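Long-range contact in protein FkbI (Streptomyces hygroscopicus, PDB 1R2J), which binds FAD and probably acts as an acyl-ACP dehydrogenase in making the methoxymalonyl extender unit of the polyketide FK520: residues 230-244 and 271-283. Numbering follows the deposited sequence.
Sequences AWGCVGILRACRTAA and LWTAEQIAARVCE
With CG anti to the backbone N (chi1 -180°) and the chain extended beyond it, Glu275 reaches Arg241, whose own CG is also anti to N (chi1 -177°) but whose chain bends at chi2 and chi3 to turn its guanidinium side-on. Arg241 NE donates to Glu275 OE1 at 2.7 Å and Arg241 NH2 to Glu275 OE2 at 2.9 Å, each oxygen using its syn lone pair. The guanidinium and carboxylate are nearly coplanar, a fit that the paired N-H groups of arginine suit well. One face of the guanidinium lies against the edge of the Trp272 ring, which is turned almost perpendicular to it, and Thr242 CG2 packs on the other. A water donates to Glu275 OE2 and accepts from Arg238 NE, tying a second arginine to the same carboxylate. This polar flank borders an antiparallel helix pair of the acyl-CoA dehydrogenase C-terminal helical domain, the short axes passing 9.0 Å apart at -160°. Small alanines on helix 262-287 are consistent with that approach: Leu237 spreads its branches over two of them, CD1 lying 3.5 Å from Ala278 CB and CD2 against Ala274. Toward Trp231, Cys282 sets its CB over the indole, 3.5 Å from the six-membered ring centroid, a CH-pi contact that a slim side chain can make, while SG touches Val234 CG2. At the opposite end of the pair, Ala244 CB presses tightly on Leu271 CD1 at 3.4 Å, and helix 297-322 packs against Cys240 and Ala274.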
# COMPACT_ATOMS: atom_id res chain seq x y z
N ALA A 230 -4.86 -5.28 1.21
CA ALA A 230 -5.51 -6.58 1.39
C ALA A 230 -4.95 -7.60 0.38
O ALA A 230 -4.60 -8.72 0.74
CB ALA A 230 -7.02 -6.44 1.24
N TRP A 231 -4.86 -7.20 -0.88
CA TRP A 231 -4.33 -8.08 -1.92
C TRP A 231 -2.84 -8.30 -1.68
O TRP A 231 -2.32 -9.38 -1.95
CB TRP A 231 -4.56 -7.49 -3.32
CG TRP A 231 -5.94 -7.70 -3.83
CD1 TRP A 231 -6.91 -6.75 -4.02
CD2 TRP A 231 -6.53 -8.95 -4.24
NE1 TRP A 231 -8.06 -7.33 -4.52
CE2 TRP A 231 -7.85 -8.68 -4.67
CE3 TRP A 231 -6.06 -10.27 -4.30
CZ2 TRP A 231 -8.71 -9.67 -5.13
CZ3 TRP A 231 -6.92 -11.27 -4.76
CH2 TRP A 231 -8.23 -10.96 -5.17
N GLY A 232 -2.17 -7.28 -1.17
CA GLY A 232 -0.75 -7.41 -0.89
C GLY A 232 -0.55 -8.51 0.14
O GLY A 232 0.38 -9.31 0.03
N CYS A 233 -1.44 -8.55 1.13
CA CYS A 233 -1.34 -9.56 2.18
C CYS A 233 -1.63 -10.95 1.67
O CYS A 233 -1.08 -11.93 2.18
CB CYS A 233 -2.28 -9.21 3.33
SG CYS A 233 -1.76 -7.70 4.17
N VAL A 234 -2.51 -11.05 0.68
CA VAL A 234 -2.78 -12.35 0.08
C VAL A 234 -1.45 -12.81 -0.52
O VAL A 234 -1.11 -13.99 -0.47
CB VAL A 234 -3.83 -12.25 -1.05
CG1 VAL A 234 -3.97 -13.60 -1.76
CG2 VAL A 234 -5.17 -11.82 -0.48
N GLY A 235 -0.69 -11.87 -1.08
CA GLY A 235 0.60 -12.19 -1.67
C GLY A 235 1.58 -12.71 -0.64
O GLY A 235 2.30 -13.69 -0.87
N ILE A 236 1.60 -12.05 0.52
CA ILE A 236 2.47 -12.47 1.61
C ILE A 236 2.12 -13.91 2.02
O ILE A 236 3.01 -14.74 2.24
CB ILE A 236 2.34 -11.52 2.81
CG1 ILE A 236 2.79 -10.11 2.40
CG2 ILE A 236 3.17 -12.05 3.98
CD1 ILE A 236 2.67 -9.05 3.49
N LEU A 237 0.83 -14.20 2.12
CA LEU A 237 0.39 -15.55 2.49
C LEU A 237 0.82 -16.54 1.42
O LEU A 237 1.21 -17.67 1.74
CB LEU A 237 -1.13 -15.59 2.68
CG LEU A 237 -1.59 -14.98 4.02
CD1 LEU A 237 -3.05 -14.59 3.95
CD2 LEU A 237 -1.33 -15.98 5.14
N ARG A 238 0.77 -16.13 0.15
CA ARG A 238 1.21 -17.01 -0.94
C ARG A 238 2.68 -17.36 -0.76
O ARG A 238 3.08 -18.53 -0.86
CB ARG A 238 1.05 -16.34 -2.32
CG ARG A 238 -0.36 -16.27 -2.87
CD ARG A 238 -0.35 -15.68 -4.29
NE ARG A 238 -1.70 -15.49 -4.83
CZ ARG A 238 -1.97 -14.94 -6.01
NH1 ARG A 238 -0.99 -14.50 -6.79
NH2 ARG A 238 -3.23 -14.81 -6.40
N ALA A 239 3.51 -16.35 -0.51
CA ALA A 239 4.94 -16.57 -0.33
C ALA A 239 5.23 -17.45 0.88
O ALA A 239 6.10 -18.33 0.83
CB ALA A 239 5.67 -15.24 -0.18
N CYS A 240 4.49 -17.22 1.96
CA CYS A 240 4.68 -18.01 3.17
C CYS A 240 4.23 -19.46 2.98
O CYS A 240 4.92 -20.39 3.40
CB CYS A 240 3.94 -17.39 4.35
SG CYS A 240 4.66 -15.82 4.88
N ARG A 241 3.08 -19.64 2.35
CA ARG A 241 2.57 -20.99 2.12
C ARG A 241 3.51 -21.78 1.20
O ARG A 241 3.84 -22.94 1.47
CB ARG A 241 1.16 -20.95 1.51
CG ARG A 241 0.51 -22.33 1.30
CD ARG A 241 0.70 -22.84 -0.13
NE ARG A 241 0.02 -21.96 -1.08
CZ ARG A 241 0.04 -22.10 -2.40
NH1 ARG A 241 0.72 -23.10 -2.97
NH2 ARG A 241 -0.62 -21.24 -3.17
N THR A 242 3.97 -21.14 0.12
CA THR A 242 4.86 -21.82 -0.82
C THR A 242 6.23 -22.14 -0.24
O THR A 242 6.82 -23.17 -0.55
CB THR A 242 5.02 -21.02 -2.12
OG1 THR A 242 5.51 -19.71 -1.82
CG2 THR A 242 3.68 -20.91 -2.83
N ALA A 243 6.75 -21.25 0.61
CA ALA A 243 8.06 -21.47 1.22
C ALA A 243 7.96 -22.58 2.27
O ALA A 243 8.85 -23.41 2.38
CB ALA A 243 8.57 -20.17 1.87
N ALA A 244 6.88 -22.58 3.04
CA ALA A 244 6.68 -23.59 4.07
C ALA A 244 6.49 -24.97 3.44
O ALA A 244 7.10 -25.94 3.88
CB ALA A 244 5.46 -23.24 4.94
N LEU A 271 -1.76 -22.52 6.98
CA LEU A 271 -1.22 -21.54 6.04
C LEU A 271 -2.05 -21.51 4.76
O LEU A 271 -2.36 -20.45 4.22
CB LEU A 271 0.24 -21.86 5.70
CG LEU A 271 1.30 -21.27 6.64
CD1 LEU A 271 2.66 -21.87 6.31
CD2 LEU A 271 1.33 -19.75 6.48
N TRP A 272 -2.41 -22.70 4.28
CA TRP A 272 -3.22 -22.82 3.08
C TRP A 272 -4.59 -22.21 3.32
O TRP A 272 -5.10 -21.47 2.47
CB TRP A 272 -3.38 -24.30 2.71
CG TRP A 272 -4.41 -24.53 1.66
CD1 TRP A 272 -5.62 -25.15 1.81
CD2 TRP A 272 -4.34 -24.14 0.29
NE1 TRP A 272 -6.30 -25.16 0.62
CE2 TRP A 272 -5.54 -24.55 -0.33
CE3 TRP A 272 -3.37 -23.47 -0.49
CZ2 TRP A 272 -5.81 -24.32 -1.69
CZ3 TRP A 272 -3.64 -23.24 -1.84
CH2 TRP A 272 -4.85 -23.66 -2.42
N THR A 273 -5.18 -22.52 4.47
CA THR A 273 -6.49 -22.02 4.85
C THR A 273 -6.51 -20.50 4.99
O THR A 273 -7.46 -19.85 4.57
CB THR A 273 -6.94 -22.68 6.17
OG1 THR A 273 -7.12 -24.09 5.96
CG2 THR A 273 -8.25 -22.09 6.67
N ALA A 274 -5.45 -19.95 5.57
CA ALA A 274 -5.35 -18.51 5.75
C ALA A 274 -5.29 -17.84 4.38
O ALA A 274 -5.99 -16.86 4.13
CB ALA A 274 -4.09 -18.16 6.54
N GLU A 275 -4.45 -18.38 3.50
CA GLU A 275 -4.30 -17.85 2.16
C GLU A 275 -5.64 -17.85 1.41
O GLU A 275 -5.97 -16.89 0.72
CB GLU A 275 -3.29 -18.68 1.37
CG GLU A 275 -3.07 -18.18 -0.06
CD GLU A 275 -2.16 -19.10 -0.85
OE1 GLU A 275 -1.37 -19.83 -0.22
OE2 GLU A 275 -2.23 -19.09 -2.10
N GLN A 276 -6.40 -18.94 1.55
CA GLN A 276 -7.69 -19.06 0.89
C GLN A 276 -8.70 -18.06 1.43
O GLN A 276 -9.45 -17.45 0.67
CB GLN A 276 -8.24 -20.48 1.05
CG GLN A 276 -7.43 -21.57 0.36
CD GLN A 276 -7.00 -21.18 -1.04
OE1 GLN A 276 -5.88 -20.71 -1.24
NE2 GLN A 276 -7.89 -21.35 -2.01
N ILE A 277 -8.72 -17.90 2.75
CA ILE A 277 -9.63 -16.96 3.40
C ILE A 277 -9.36 -15.53 2.93
O ILE A 277 -10.29 -14.80 2.54
CB ILE A 277 -9.50 -17.02 4.93
CG1 ILE A 277 -10.07 -18.34 5.46
CG2 ILE A 277 -10.26 -15.83 5.58
CD1 ILE A 277 -9.85 -18.52 6.93
N ALA A 278 -8.10 -15.13 2.95
CA ALA A 278 -7.72 -13.78 2.52
C ALA A 278 -8.10 -13.53 1.06
O ALA A 278 -8.59 -12.45 0.71
CB ALA A 278 -6.21 -13.59 2.71
N ALA A 279 -7.89 -14.53 0.20
CA ALA A 279 -8.23 -14.38 -1.21
C ALA A 279 -9.74 -14.21 -1.43
O ALA A 279 -10.17 -13.33 -2.18
CB ALA A 279 -7.72 -15.58 -1.99
N ARG A 280 -10.54 -15.04 -0.77
CA ARG A 280 -11.98 -14.98 -0.90
C ARG A 280 -12.53 -13.61 -0.51
O ARG A 280 -13.32 -13.02 -1.24
CB ARG A 280 -12.65 -16.05 -0.02
CG ARG A 280 -12.26 -17.50 -0.33
CD ARG A 280 -12.67 -17.91 -1.73
NE ARG A 280 -11.63 -17.62 -2.72
CZ ARG A 280 -10.54 -18.36 -2.91
NH1 ARG A 280 -10.32 -19.45 -2.18
NH2 ARG A 280 -9.68 -18.01 -3.85
N VAL A 281 -12.08 -13.10 0.64
CA VAL A 281 -12.56 -11.81 1.11
C VAL A 281 -12.11 -10.68 0.18
O VAL A 281 -12.85 -9.70 -0.02
CB VAL A 281 -12.10 -11.56 2.58
CG1 VAL A 281 -10.59 -11.39 2.65
CG2 VAL A 281 -12.82 -10.35 3.14
N CYS A 282 -10.92 -10.81 -0.40
CA CYS A 282 -10.40 -9.79 -1.31
C CYS A 282 -11.20 -9.79 -2.61
O CYS A 282 -11.48 -8.73 -3.18
CB CYS A 282 -8.92 -10.03 -1.62
SG CYS A 282 -7.84 -9.76 -0.21
N GLU A 283 -11.56 -10.99 -3.07
CA GLU A 283 -12.33 -11.15 -4.29
C GLU A 283 -13.72 -10.53 -4.13
O GLU A 283 -14.22 -9.85 -5.02
CB GLU A 283 -12.46 -12.64 -4.62
CG GLU A 283 -11.15 -13.28 -5.08
CD GLU A 283 -11.18 -14.79 -4.95
OE1 GLU A 283 -10.14 -15.43 -5.20
OE2 GLU A 283 -12.24 -15.33 -4.60
O HOH W 1 -3.59 -17.26 -3.35